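Alpha-1,2-mannosidase (Bacteroides thetaiotaomicron, PDB 2WW2) is a calcium-dependent, inverting family GH92 mannosidase from a human gut symbiont that probably hydrolyses alpha-1,2-mannosidic linkages. Local coordinates at residues A[433-445]-A[483-497]. Numbering follows the deposited sequence.
Sequences LGYVPYPEVPEAT and NLYYPEHGFMWTKDA
Gly434, which leaves helix 427-433 with positive phi, offers its carbonyl to Asn483: ND2 of Asn483 lies 2.9 Å from O of Gly434, with the acceptor close to the amide plane but the donor above the carbonyl plane. The positive phi suits a glycine close against that amide. Tyr435 is buried and points toward 483-497. With CG between the backbone N and the carbonyl carbon (chi1 63°), the ring is turned to cross the side chains of Leu484 and Lys495 at about a right angle; CD2 of Leu484 comes to 3.8 Å from CG of Tyr435. At the ring's edge, OH of Tyr435 donates to O of Asp496 (2.9 Å), nearly in line with the carbonyl (C=O...donor angle 165°). A phenylalanine here, lacking the hydroxyl, would probably leave O of Asp496 without this donor and the ring less firmly fixed. Lys495, extended beyond CG, lays CB and CD by the phenol end and carries NZ to the backbone O of Asn483. Beyond Pro437, whose CG meets CB of Ala497, the chain pairs with Lys495. N of Tyr438 donates to O of Lys495 at 3.0 Å. CB of Tyr438 abuts OG1 of Thr494. Glu440, bent at chi2 (86°), brings OE2 to 2.9 Å from N of Ala497, which approaches from above the carboxylate plane. At the start of helix 444-465, OG1 of Thr445 donates to O of Trp493 (2.7 Å), and a water joins that hydroxyl to O of Val436 and OG1 of Thr494. The contact thus ties the linker between two helices of the catalytic domain to both ends of the 485-486/491-492 hairpin, chiefly through side chains satisfying backbone polar groups around the apolar packing of Tyr435 and Leu484.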
loop_
_atom_site.group_PDB
_atom_site.type_symbol
_atom_site.label_atom_id
_atom_site.label_comp_id
_atom_site.label_asym_id
_atom_site.label_seq_id
_atom_site.Cartn_x
_atom_site.Cartn_y
_atom_site.Cartn_z
ATOM N N LEU A 433 14.000 -0.241 36.086
ATOM C CA LEU A 433 14.549 0.379 34.883
ATOM C C LEU A 433 13.789 1.609 34.426
ATOM O O LEU A 433 14.328 2.417 33.688
ATOM C CB LEU A 433 14.539 -0.629 33.728
ATOM C CG LEU A 433 15.325 -1.929 33.834
ATOM C CD1 LEU A 433 15.080 -2.776 32.575
ATOM C CD2 LEU A 433 16.829 -1.644 34.048
ATOM N N GLY A 434 12.525 1.739 34.829
ATOM C CA GLY A 434 11.686 2.832 34.335
ATOM C C GLY A 434 10.906 2.457 33.082
ATOM O O GLY A 434 10.204 3.300 32.488
ATOM N N TYR A 435 11.025 1.194 32.667
ATOM C CA TYR A 435 10.285 0.689 31.498
ATOM C C TYR A 435 10.352 -0.825 31.535
ATOM O O TYR A 435 11.206 -1.395 32.231
ATOM C CB TYR A 435 10.880 1.211 30.172
ATOM C CG TYR A 435 12.303 0.738 29.940
ATOM C CD1 TYR A 435 12.565 -0.471 29.297
ATOM C CD2 TYR A 435 13.386 1.489 30.394
ATOM C CE1 TYR A 435 13.864 -0.911 29.110
ATOM C CE2 TYR A 435 14.685 1.058 30.204
ATOM C CZ TYR A 435 14.920 -0.140 29.566
ATOM O OH TYR A 435 16.226 -0.573 29.381
ATOM N N VAL A 436 9.464 -1.477 30.787
ATOM C CA VAL A 436 9.514 -2.921 30.625
ATOM C C VAL A 436 10.343 -3.245 29.377
ATOM O O VAL A 436 10.086 -2.671 28.302
ATOM C CB VAL A 436 8.104 -3.537 30.462
ATOM C CG1 VAL A 436 8.188 -5.058 30.420
ATOM C CG2 VAL A 436 7.173 -3.063 31.588
ATOM N N PRO A 437 11.344 -4.150 29.514
ATOM C CA PRO A 437 12.248 -4.402 28.390
ATOM C C PRO A 437 11.767 -5.523 27.471
ATOM O O PRO A 437 11.107 -6.467 27.917
ATOM C CB PRO A 437 13.552 -4.809 29.083
ATOM C CG PRO A 437 13.069 -5.567 30.308
ATOM C CD PRO A 437 11.857 -4.737 30.773
ATOM N N TYR A 438 12.095 -5.386 26.185
ATOM C CA TYR A 438 11.827 -6.399 25.154
ATOM C C TYR A 438 13.201 -6.783 24.590
ATOM O O TYR A 438 14.043 -5.928 24.431
ATOM C CB TYR A 438 10.933 -5.805 24.050
ATOM C CG TYR A 438 10.593 -6.795 22.953
ATOM C CD1 TYR A 438 9.496 -7.646 23.075
ATOM C CD2 TYR A 438 11.382 -6.901 21.818
ATOM C CE1 TYR A 438 9.192 -8.568 22.090
ATOM C CE2 TYR A 438 11.091 -7.840 20.815
ATOM C CZ TYR A 438 10.000 -8.657 20.963
ATOM O OH TYR A 438 9.701 -9.573 19.990
ATOM N N PRO A 439 13.424 -8.069 24.249
ATOM C CA PRO A 439 12.486 -9.179 24.142
ATOM C C PRO A 439 12.249 -9.925 25.456
ATOM O O PRO A 439 11.581 -10.955 25.453
ATOM C CB PRO A 439 13.170 -10.102 23.123
ATOM C CG PRO A 439 14.667 -9.896 23.409
ATOM C CD PRO A 439 14.808 -8.475 23.934
ATOM N N GLU A 440 12.781 -9.418 26.566
ATOM C CA GLU A 440 12.570 -10.049 27.870
ATOM C C GLU A 440 11.096 -10.250 28.216
ATOM O O GLU A 440 10.728 -11.250 28.824
ATOM C CB GLU A 440 13.231 -9.230 28.972
ATOM C CG GLU A 440 14.763 -9.269 28.941
ATOM C CD GLU A 440 15.370 -8.221 28.023
ATOM O OE1 GLU A 440 14.615 -7.569 27.270
ATOM O OE2 GLU A 440 16.611 -8.051 28.057
ATOM N N VAL A 441 10.254 -9.284 27.856
ATOM C CA VAL A 441 8.819 -9.387 28.132
ATOM C C VAL A 441 8.052 -9.085 26.853
ATOM O O VAL A 441 8.293 -8.064 26.220
ATOM C CB VAL A 441 8.392 -8.380 29.240
ATOM C CG1 VAL A 441 6.895 -8.490 29.528
ATOM C CG2 VAL A 441 9.204 -8.589 30.524
ATOM N N PRO A 442 7.142 -9.985 26.445
ATOM C CA PRO A 442 6.315 -9.725 25.264
ATOM C C PRO A 442 5.537 -8.416 25.384
ATOM O O PRO A 442 5.041 -8.094 26.465
ATOM C CB PRO A 442 5.319 -10.891 25.263
ATOM C CG PRO A 442 6.032 -11.997 25.979
ATOM C CD PRO A 442 6.906 -11.319 27.017
ATOM N N GLU A 443 5.435 -7.667 24.291
ATOM C CA GLU A 443 4.591 -6.474 24.271
ATOM C C GLU A 443 5.017 -5.395 25.280
ATOM O O GLU A 443 4.205 -4.615 25.763
ATOM C CB GLU A 443 3.121 -6.884 24.454
ATOM C CG GLU A 443 2.671 -7.801 23.321
ATOM C CD GLU A 443 1.323 -8.472 23.560
ATOM O OE1 GLU A 443 0.383 -7.837 24.087
ATOM O OE2 GLU A 443 1.202 -9.653 23.180
ATOM N N ALA A 444 6.318 -5.330 25.534
ATOM C CA ALA A 444 6.877 -4.535 26.613
ATOM C C ALA A 444 6.593 -3.036 26.519
ATOM O O ALA A 444 6.399 -2.380 27.534
ATOM C CB ALA A 444 8.404 -4.766 26.691
ATOM N N THR A 445 6.625 -2.483 25.313
ATOM C CA THR A 445 6.480 -1.046 25.188
ATOM C C THR A 445 5.019 -0.654 25.419
ATOM O O THR A 445 4.728 0.305 26.148
ATOM C CB THR A 445 6.997 -0.553 23.826
ATOM O OG1 THR A 445 8.423 -0.716 23.786
ATOM C CG2 THR A 445 6.665 0.919 23.648
ATOM N N ASN A 483 10.667 7.263 28.749
ATOM C CA ASN A 483 11.834 6.418 28.751
ATOM C C ASN A 483 11.914 5.562 27.491
ATOM O O ASN A 483 12.946 4.953 27.220
ATOM C CB ASN A 483 11.838 5.518 29.995
ATOM C CG ASN A 483 12.088 6.291 31.272
ATOM O OD1 ASN A 483 12.836 7.269 31.272
ATOM N ND2 ASN A 483 11.466 5.863 32.367
ATOM N N LEU A 484 10.829 5.511 26.717
ATOM C CA LEU A 484 10.844 4.718 25.486
ATOM C C LEU A 484 10.715 5.541 24.200
ATOM O O LEU A 484 10.683 4.995 23.098
ATOM C CB LEU A 484 9.770 3.617 25.534
ATOM C CG LEU A 484 10.041 2.556 26.608
ATOM C CD1 LEU A 484 8.922 1.505 26.629
ATOM C CD2 LEU A 484 11.405 1.905 26.418
ATOM N N TYR A 485 10.658 6.855 24.343
ATOM C CA TYR A 485 10.644 7.728 23.186
ATOM C C TYR A 485 12.058 7.803 22.585
ATOM O O TYR A 485 13.017 8.165 23.267
ATOM C CB TYR A 485 10.125 9.110 23.574
ATOM C CG TYR A 485 9.884 10.001 22.381
ATOM C CD1 TYR A 485 8.699 9.916 21.666
ATOM C CD2 TYR A 485 10.842 10.925 21.969
ATOM C CE1 TYR A 485 8.467 10.729 20.582
ATOM C CE2 TYR A 485 10.622 11.743 20.873
ATOM C CZ TYR A 485 9.431 11.633 20.182
ATOM O OH TYR A 485 9.171 12.436 19.101
ATOM N N TYR A 486 12.180 7.412 21.319
ATOM C CA TYR A 486 13.484 7.272 20.650
ATOM C C TYR A 486 13.779 8.603 19.960
ATOM O O TYR A 486 13.247 8.858 18.877
ATOM C CB TYR A 486 13.376 6.168 19.589
ATOM C CG TYR A 486 14.679 5.508 19.172
ATOM C CD1 TYR A 486 15.905 6.134 19.357
ATOM C CD2 TYR A 486 14.671 4.251 18.572
ATOM C CE1 TYR A 486 17.107 5.502 18.959
ATOM C CE2 TYR A 486 15.853 3.624 18.174
ATOM C CZ TYR A 486 17.058 4.251 18.371
ATOM O OH TYR A 486 18.210 3.604 17.965
ATOM N N PRO A 487 14.617 9.461 20.573
ATOM C CA PRO A 487 14.680 10.837 20.063
ATOM C C PRO A 487 15.151 10.933 18.612
ATOM O O PRO A 487 14.582 11.711 17.846
ATOM C CB PRO A 487 15.658 11.553 21.015
ATOM C CG PRO A 487 15.916 10.597 22.144
ATOM C CD PRO A 487 15.558 9.209 21.677
ATOM N N GLU A 488 16.150 10.138 18.227
ATOM C CA GLU A 488 16.636 10.147 16.838
ATOM C C GLU A 488 15.535 9.842 15.820
ATOM O O GLU A 488 15.613 10.274 14.666
ATOM C CB GLU A 488 17.808 9.172 16.640
ATOM N N HIS A 489 14.514 9.092 16.232
ATOM C CA HIS A 489 13.478 8.677 15.299
ATOM C C HIS A 489 12.122 9.354 15.517
ATOM O O HIS A 489 11.305 9.403 14.597
ATOM C CB HIS A 489 13.345 7.155 15.304
ATOM C CG HIS A 489 14.566 6.457 14.800
ATOM N ND1 HIS A 489 14.914 6.442 13.467
ATOM C CD2 HIS A 489 15.545 5.784 15.452
ATOM C CE1 HIS A 489 16.047 5.779 13.317
ATOM N NE2 HIS A 489 16.453 5.373 14.507
ATOM N N GLY A 490 11.887 9.875 16.722
ATOM C CA GLY A 490 10.665 10.629 17.000
ATOM C C GLY A 490 9.434 9.761 17.226
ATOM O O GLY A 490 8.293 10.198 17.004
ATOM N N PHE A 491 9.665 8.530 17.679
ATOM C CA PHE A 491 8.587 7.584 17.966
ATOM C C PHE A 491 8.909 6.747 19.202
ATOM O O PHE A 491 10.073 6.618 19.586
ATOM C CB PHE A 491 8.443 6.608 16.806
ATOM C CG PHE A 491 7.715 7.162 15.619
ATOM C CD1 PHE A 491 6.330 7.109 15.557
ATOM C CD2 PHE A 491 8.412 7.680 14.536
ATOM C CE1 PHE A 491 5.652 7.590 14.450
ATOM C CE2 PHE A 491 7.737 8.154 13.419
ATOM C CZ PHE A 491 6.354 8.111 13.376
ATOM N N MET A 492 7.888 6.129 19.793
ATOM C CA MET A 492 8.121 5.159 20.856
ATOM C C MET A 492 8.782 3.923 20.241
ATOM O O MET A 492 8.456 3.532 19.112
ATOM C CB MET A 492 6.794 4.776 21.531
ATOM C CG MET A 492 6.164 5.927 22.331
ATOM S SD MET A 492 7.194 6.427 23.733
ATOM C CE MET A 492 6.241 7.846 24.316
ATOM N N TRP A 493 9.718 3.321 20.969
ATOM C CA TRP A 493 10.379 2.097 20.490
ATOM C C TRP A 493 10.583 1.208 21.711
ATOM O O TRP A 493 9.775 1.258 22.643
ATOM C CB TRP A 493 11.698 2.452 19.788
ATOM C CG TRP A 493 12.333 1.393 18.941
ATOM C CD1 TRP A 493 13.646 1.024 18.965
ATOM C CD2 TRP A 493 11.713 0.605 17.908
ATOM N NE1 TRP A 493 13.882 0.049 18.026
ATOM C CE2 TRP A 493 12.712 -0.233 17.369
ATOM C CE3 TRP A 493 10.403 0.509 17.402
ATOM C CZ2 TRP A 493 12.454 -1.150 16.342
ATOM C CZ3 TRP A 493 10.151 -0.407 16.374
ATOM C CH2 TRP A 493 11.171 -1.220 15.860
ATOM N N THR A 494 11.648 0.407 21.722
ATOM C CA THR A 494 11.841 -0.544 22.806
ATOM C C THR A 494 13.328 -0.701 23.111
ATOM O O THR A 494 14.171 -0.484 22.230
ATOM C CB THR A 494 11.245 -1.920 22.468
ATOM O OG1 THR A 494 11.394 -2.797 23.590
ATOM C CG2 THR A 494 11.959 -2.540 21.250
ATOM N N LYS A 495 13.641 -1.071 24.353
ATOM C CA LYS A 495 15.018 -1.367 24.765
ATOM C C LYS A 495 15.049 -2.718 25.465
ATOM O O LYS A 495 14.049 -3.128 26.049
ATOM C CB LYS A 495 15.527 -0.327 25.776
ATOM C CG LYS A 495 15.684 1.094 25.275
ATOM C CD LYS A 495 15.876 2.025 26.477
ATOM C CE LYS A 495 16.191 3.441 26.056
ATOM N NZ LYS A 495 15.956 4.408 27.192
ATOM N N ASP A 496 16.189 -3.404 25.428
ATOM C CA ASP A 496 16.364 -4.619 26.226
ATOM C C ASP A 496 16.689 -4.258 27.682
ATOM O O ASP A 496 16.699 -3.085 28.037
ATOM C CB ASP A 496 17.426 -5.545 25.606
ATOM C CG ASP A 496 18.820 -4.949 25.636
ATOM O OD1 ASP A 496 19.047 -3.966 26.379
ATOM O OD2 ASP A 496 19.701 -5.480 24.913
ATOM N N ALA A 497 16.934 -5.251 28.530
ATOM C CA ALA A 497 17.169 -4.981 29.951
ATOM C C ALA A 497 18.487 -4.239 30.198
ATOM O O ALA A 497 18.710 -3.694 31.281
ATOM C CB ALA A 497 17.117 -6.287 30.769
HETATM O O HOH W 1 10.403 -1.707 25.801
#